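Protein F01G10.3, confirmed by transcript evidence (PDB 3K6J) probably acts as an NAD+-dependent (3S)-3-hydroxyacyl-CoA dehydrogenase, the oxidoreductase part of a multifunctional enzyme, and binds a zinc ion. Local coordinates at residues Ile265-Phe271 and Val358-Leu363; Thr366-Tyr371 and Phe393-Ile397. All coordinates share one frame; numbering follows the deposited sequence.

Contact 1 (Ile265-Phe271 and Val358-Leu363)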
# COMPACT_ATOMS: atom_id res chain seq x y z
N ILE A 265 20.21 6.96 2.29
CA ILE A 265 20.56 5.77 3.03
C ILE A 265 19.49 4.68 2.82
O ILE A 265 19.81 3.51 2.58
CB ILE A 265 20.77 6.10 4.52
CG1 ILE A 265 22.06 6.93 4.70
CG2 ILE A 265 20.82 4.83 5.36
CD1 ILE A 265 22.16 7.66 6.08
N ILE A 266 18.23 5.09 2.88
CA ILE A 266 17.08 4.24 2.59
C ILE A 266 17.09 3.68 1.16
O ILE A 266 16.88 2.47 0.96
CB ILE A 266 15.75 4.99 2.93
CG1 ILE A 266 15.57 5.14 4.45
CG2 ILE A 266 14.54 4.36 2.27
CD1 ILE A 266 15.32 3.84 5.20
N THR A 267 17.36 4.52 0.17
CA THR A 267 17.35 4.04 -1.22
C THR A 267 18.59 3.19 -1.50
O THR A 267 18.53 2.28 -2.32
CB THR A 267 17.21 5.19 -2.27
OG1 THR A 267 18.33 6.07 -2.19
CG2 THR A 267 15.92 5.98 -2.05
N ASN A 268 19.69 3.49 -0.81
CA ASN A 268 20.87 2.63 -0.87
C ASN A 268 20.58 1.24 -0.31
O ASN A 268 21.04 0.25 -0.85
CB ASN A 268 22.09 3.23 -0.12
CG ASN A 268 22.75 4.38 -0.87
OD1 ASN A 268 22.44 4.67 -2.03
ND2 ASN A 268 23.67 5.05 -0.20
N PHE A 269 19.82 1.17 0.78
CA PHE A 269 19.36 -0.11 1.32
C PHE A 269 18.54 -0.88 0.27
O PHE A 269 18.60 -2.10 0.19
CB PHE A 269 18.54 0.15 2.59
CG PHE A 269 18.01 -1.10 3.24
CD1 PHE A 269 18.81 -1.87 4.09
CD2 PHE A 269 16.68 -1.49 3.02
CE1 PHE A 269 18.31 -3.00 4.72
CE2 PHE A 269 16.16 -2.64 3.63
CZ PHE A 269 16.97 -3.40 4.47
N GLY A 270 17.80 -0.14 -0.55
CA GLY A 270 17.02 -0.74 -1.63
C GLY A 270 15.55 -0.37 -1.71
O GLY A 270 14.81 -0.95 -2.54
N PHE A 271 15.09 0.55 -0.86
CA PHE A 271 13.74 1.09 -1.02
C PHE A 271 13.63 1.99 -2.23
O PHE A 271 14.62 2.64 -2.61
CB PHE A 271 13.24 1.82 0.23
CG PHE A 271 13.01 0.93 1.41
CD1 PHE A 271 11.90 0.11 1.47
CD2 PHE A 271 13.94 0.88 2.46
CE1 PHE A 271 11.70 -0.73 2.57
CE2 PHE A 271 13.73 0.03 3.56
CZ PHE A 271 12.62 -0.78 3.61
N VAL A 358 21.85 4.03 11.11
CA VAL A 358 20.70 4.76 10.57
C VAL A 358 19.56 3.81 10.13
O VAL A 358 18.42 3.96 10.57
CB VAL A 358 21.13 5.69 9.38
CG1 VAL A 358 19.91 6.29 8.69
CG2 VAL A 358 22.05 6.81 9.89
N ILE A 359 19.91 2.84 9.28
CA ILE A 359 19.00 1.78 8.85
C ILE A 359 18.39 1.02 10.04
O ILE A 359 17.19 0.85 10.11
CB ILE A 359 19.68 0.81 7.85
CG1 ILE A 359 19.82 1.44 6.46
CG2 ILE A 359 18.94 -0.53 7.76
CD1 ILE A 359 18.52 2.00 5.85
N ASN A 360 19.23 0.60 10.99
CA ASN A 360 18.75 -0.09 12.17
C ASN A 360 17.77 0.75 12.98
O ASN A 360 16.76 0.24 13.46
CB ASN A 360 19.92 -0.54 13.05
CG ASN A 360 20.81 -1.54 12.35
OD1 ASN A 360 20.45 -2.09 11.31
ND2 ASN A 360 21.96 -1.81 12.93
N PHE A 361 18.10 2.02 13.14
CA PHE A 361 17.27 2.98 13.88
C PHE A 361 15.87 3.10 13.27
O PHE A 361 14.87 3.24 13.99
CB PHE A 361 17.97 4.35 13.91
CG PHE A 361 17.37 5.34 14.87
CD1 PHE A 361 17.65 5.28 16.24
CD2 PHE A 361 16.53 6.37 14.42
CE1 PHE A 361 17.10 6.22 17.15
CE2 PHE A 361 15.97 7.29 15.32
CZ PHE A 361 16.27 7.21 16.70
N MET A 362 15.81 3.03 11.95
CA MET A 362 14.51 3.08 11.23
C MET A 362 13.79 1.73 11.15
O MET A 362 12.61 1.66 11.42
CB MET A 362 14.69 3.64 9.81
CG MET A 362 14.64 5.17 9.76
SD MET A 362 15.20 5.88 8.20
CE MET A 362 16.86 5.29 8.04
N LEU A 363 14.50 0.68 10.77
CA LEU A 363 13.87 -0.59 10.44
C LEU A 363 13.61 -1.54 11.62
O LEU A 363 12.57 -2.19 11.67
CB LEU A 363 14.66 -1.27 9.32
CG LEU A 363 14.32 -0.99 7.84
CD1 LEU A 363 13.67 0.37 7.51
CD2 LEU A 363 15.52 -1.26 6.95
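I359 pushes its CD1 methyl into the bend between I265, I266 and F269, three residues from the last turns of helix 259-269. That methyl lies 3.7 Å from I265 CG2 and equally near I266 CD1 and F269 CB, so a slim, branched isoleucine suits a hollow walled by aliphatic carbon. Beside it I265 and V358 cross at about a right angle, with I265 CD1 3.7 Å from V358 CG1. I266 and M362 reach toward each other tip to tip; the flexible thioether chain, bent at chi3 (-58°), brings M362 CE to 3.5 Å from I266 CD1. L363 takes the other end. Its CD2 stands over one face of the F269 ring, displaced toward the rim, 3.8 Å from the centroid in a CH-pi contact, while its CD1 touches F271 CE2 at 4.0 Å. F269 offers that face because its CG is anti to the backbone N (chi1 180°), which carries the ring out toward the partner helix. The interface is thus a wholly apolar crossing of two helices, nearly perpendicular (-88°), in the mainly helical part of this probable 3-hydroxyacyl-CoA dehydrogenase, with segment 265-271 in the family's C-terminal domain. Behind the first shell, a Schellman motif ends helix 259-269. G270 is its C-prime residue, at a positive phi where a CB would jam against the preceding carbonyl; I266 O accepts from both G270 N and F271 N, and this turn brings F271 back to L363. Farther out, Y244 of helix 234-253 touches both I266 and L363, and S21 hydrogen-bonds G270 O.

Contact 2 (Thr366-Tyr371 and Phe393-Ile397)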
# COMPACT_ATOMS: atom_id res chain seq x y z
N THR A 366 10.42 -0.83 13.39
CA THR A 366 9.30 -1.13 12.50
C THR A 366 9.03 -2.62 12.51
O THR A 366 7.84 -3.05 12.64
CB THR A 366 9.59 -0.60 11.11
OG1 THR A 366 9.87 0.80 11.21
CG2 THR A 366 8.40 -0.81 10.18
N VAL A 367 10.09 -3.42 12.43
CA VAL A 367 9.95 -4.88 12.52
C VAL A 367 9.24 -5.28 13.83
O VAL A 367 8.32 -6.11 13.83
CB VAL A 367 11.30 -5.62 12.39
CG1 VAL A 367 11.13 -7.13 12.69
CG2 VAL A 367 11.90 -5.40 11.01
N ASN A 368 9.66 -4.64 14.93
CA ASN A 368 9.09 -4.92 16.24
C ASN A 368 7.60 -4.59 16.31
O ASN A 368 6.84 -5.37 16.88
CB ASN A 368 9.89 -4.17 17.34
CG ASN A 368 9.36 -4.46 18.73
OD1 ASN A 368 8.83 -3.59 19.40
ND2 ASN A 368 9.45 -5.72 19.14
N GLU A 369 7.18 -3.45 15.75
CA GLU A 369 5.77 -3.09 15.63
C GLU A 369 4.94 -4.11 14.82
O GLU A 369 3.80 -4.42 15.17
CB GLU A 369 5.60 -1.69 15.03
CG GLU A 369 4.14 -1.26 14.85
CD GLU A 369 3.39 -1.11 16.19
OE1 GLU A 369 2.15 -1.06 16.17
OE2 GLU A 369 4.03 -1.08 17.26
N GLY A 370 5.50 -4.65 13.76
CA GLY A 370 4.85 -5.76 13.07
C GLY A 370 4.53 -6.90 14.02
O GLY A 370 3.42 -7.43 14.01
N TYR A 371 5.51 -7.29 14.84
CA TYR A 371 5.28 -8.40 15.80
C TYR A 371 4.24 -8.01 16.84
O TYR A 371 3.43 -8.82 17.25
CB TYR A 371 6.60 -8.86 16.41
CG TYR A 371 7.32 -9.79 15.47
CD1 TYR A 371 8.39 -9.35 14.71
CD2 TYR A 371 6.89 -11.08 15.33
CE1 TYR A 371 9.03 -10.22 13.84
CE2 TYR A 371 7.51 -11.95 14.46
CZ TYR A 371 8.57 -11.53 13.72
OH TYR A 371 9.16 -12.43 12.87
N PHE A 393 9.91 -4.59 1.00
CA PHE A 393 10.50 -4.28 2.30
C PHE A 393 11.37 -5.43 2.82
O PHE A 393 12.41 -5.20 3.40
CB PHE A 393 9.35 -3.99 3.28
CG PHE A 393 9.78 -3.56 4.65
CD1 PHE A 393 9.74 -2.23 5.01
CD2 PHE A 393 10.16 -4.52 5.61
CE1 PHE A 393 10.13 -1.82 6.32
CE2 PHE A 393 10.55 -4.12 6.91
CZ PHE A 393 10.51 -2.77 7.25
N GLY A 394 10.95 -6.67 2.59
CA GLY A 394 11.66 -7.82 3.13
C GLY A 394 11.24 -8.15 4.56
O GLY A 394 10.31 -7.54 5.12
N TRP A 395 11.92 -9.14 5.14
CA TRP A 395 11.71 -9.54 6.54
C TRP A 395 12.94 -10.29 7.10
O TRP A 395 13.63 -10.96 6.35
CB TRP A 395 10.44 -10.36 6.68
CG TRP A 395 9.82 -10.25 8.03
CD1 TRP A 395 9.68 -11.26 8.96
CD2 TRP A 395 9.24 -9.07 8.63
NE1 TRP A 395 9.05 -10.78 10.09
CE2 TRP A 395 8.77 -9.44 9.92
CE3 TRP A 395 9.08 -7.74 8.21
CZ2 TRP A 395 8.15 -8.53 10.79
CZ3 TRP A 395 8.45 -6.83 9.07
CH2 TRP A 395 8.00 -7.23 10.36
N PRO A 396 13.23 -10.15 8.40
CA PRO A 396 14.38 -10.85 8.98
C PRO A 396 14.22 -12.37 9.05
O PRO A 396 15.20 -13.09 9.22
CB PRO A 396 14.46 -10.28 10.40
CG PRO A 396 13.70 -9.03 10.38
CD PRO A 396 12.68 -9.12 9.30
N ILE A 397 12.99 -12.84 8.88
CA ILE A 397 12.63 -14.24 9.02
C ILE A 397 11.63 -14.61 7.91
O ILE A 397 10.75 -13.80 7.57
CB ILE A 397 12.05 -14.51 10.44
CG1 ILE A 397 13.19 -14.96 11.36
CG2 ILE A 397 10.93 -15.54 10.42
CD1 ILE A 397 12.78 -15.53 12.72
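V367 is the bump that fits between W395 and P396: its CG1 sits over one face of the indole, 4.2 Å from the centroid of the six-membered ring in a CH-pi contact, and meets P396 CG at 3.9 Å. P396 CD lies over the same indole face, so the valine and proline share it. With CG1 anti to the backbone N (chi1 172°), V367 turns one methyl to the indole, while its CG2 comes to the edge of the F393 ring. On the helix surface the matching hollow is at G370, whose CA meets the indole edge; a CB there would clash with W395 CH2, so the lack of a side chain admits the broad ring. Y371 slides past W395 in the opposite sense, Y371 CE1 being 3.6 Å from W395 CZ2, with the two ring systems inclined at 39°. Its hydroxyl accepts the indole N-H: W395 NE1 to Y371 OH is 3.2 Å, the angle at hydrogen 158°, and the acceptor lies near the indole plane. This bond satisfies NE1, the one polar atom of the buried W395 side chain, and with the packing sets how the indole is turned. A leucine in place of W395 would probably leave Y371 OH without this donor and open a gap over G370 and V367. At the upstream end T366 CG2 reaches F393 CZ at 4.1 Å, while T366 OG1 is hydrogen-bonded to M362 O. W395 lies between helix 355-375 and helix 381-391, whose I385, M388 and F389 also touch it; helix 435-440 packs on Y371, and I397 begins strand 397-398.

Overall arrangement
From the N terminus, the chain passes helix 22-29, then builds the Rossmann-type part, which probably binds NAD+, and enters the mainly helical part, where helix 259-269 supplies the first half of contact 1. After 86 intervening residues, helix 355-375 returns and closes that long loop. Contact 2 opens farther along the same helix and closes a much shorter excursion, through helix 381-391, at segment 393-397. The two loops therefore follow in series, neither nested nor crossed. Their centres are 13 Å apart and they meet directly, F271 and L363 of contact 1 both packing on F393 of contact 2. Helix 355-375 thus ties helix 259-269 to the segment that leads into strand 397-398.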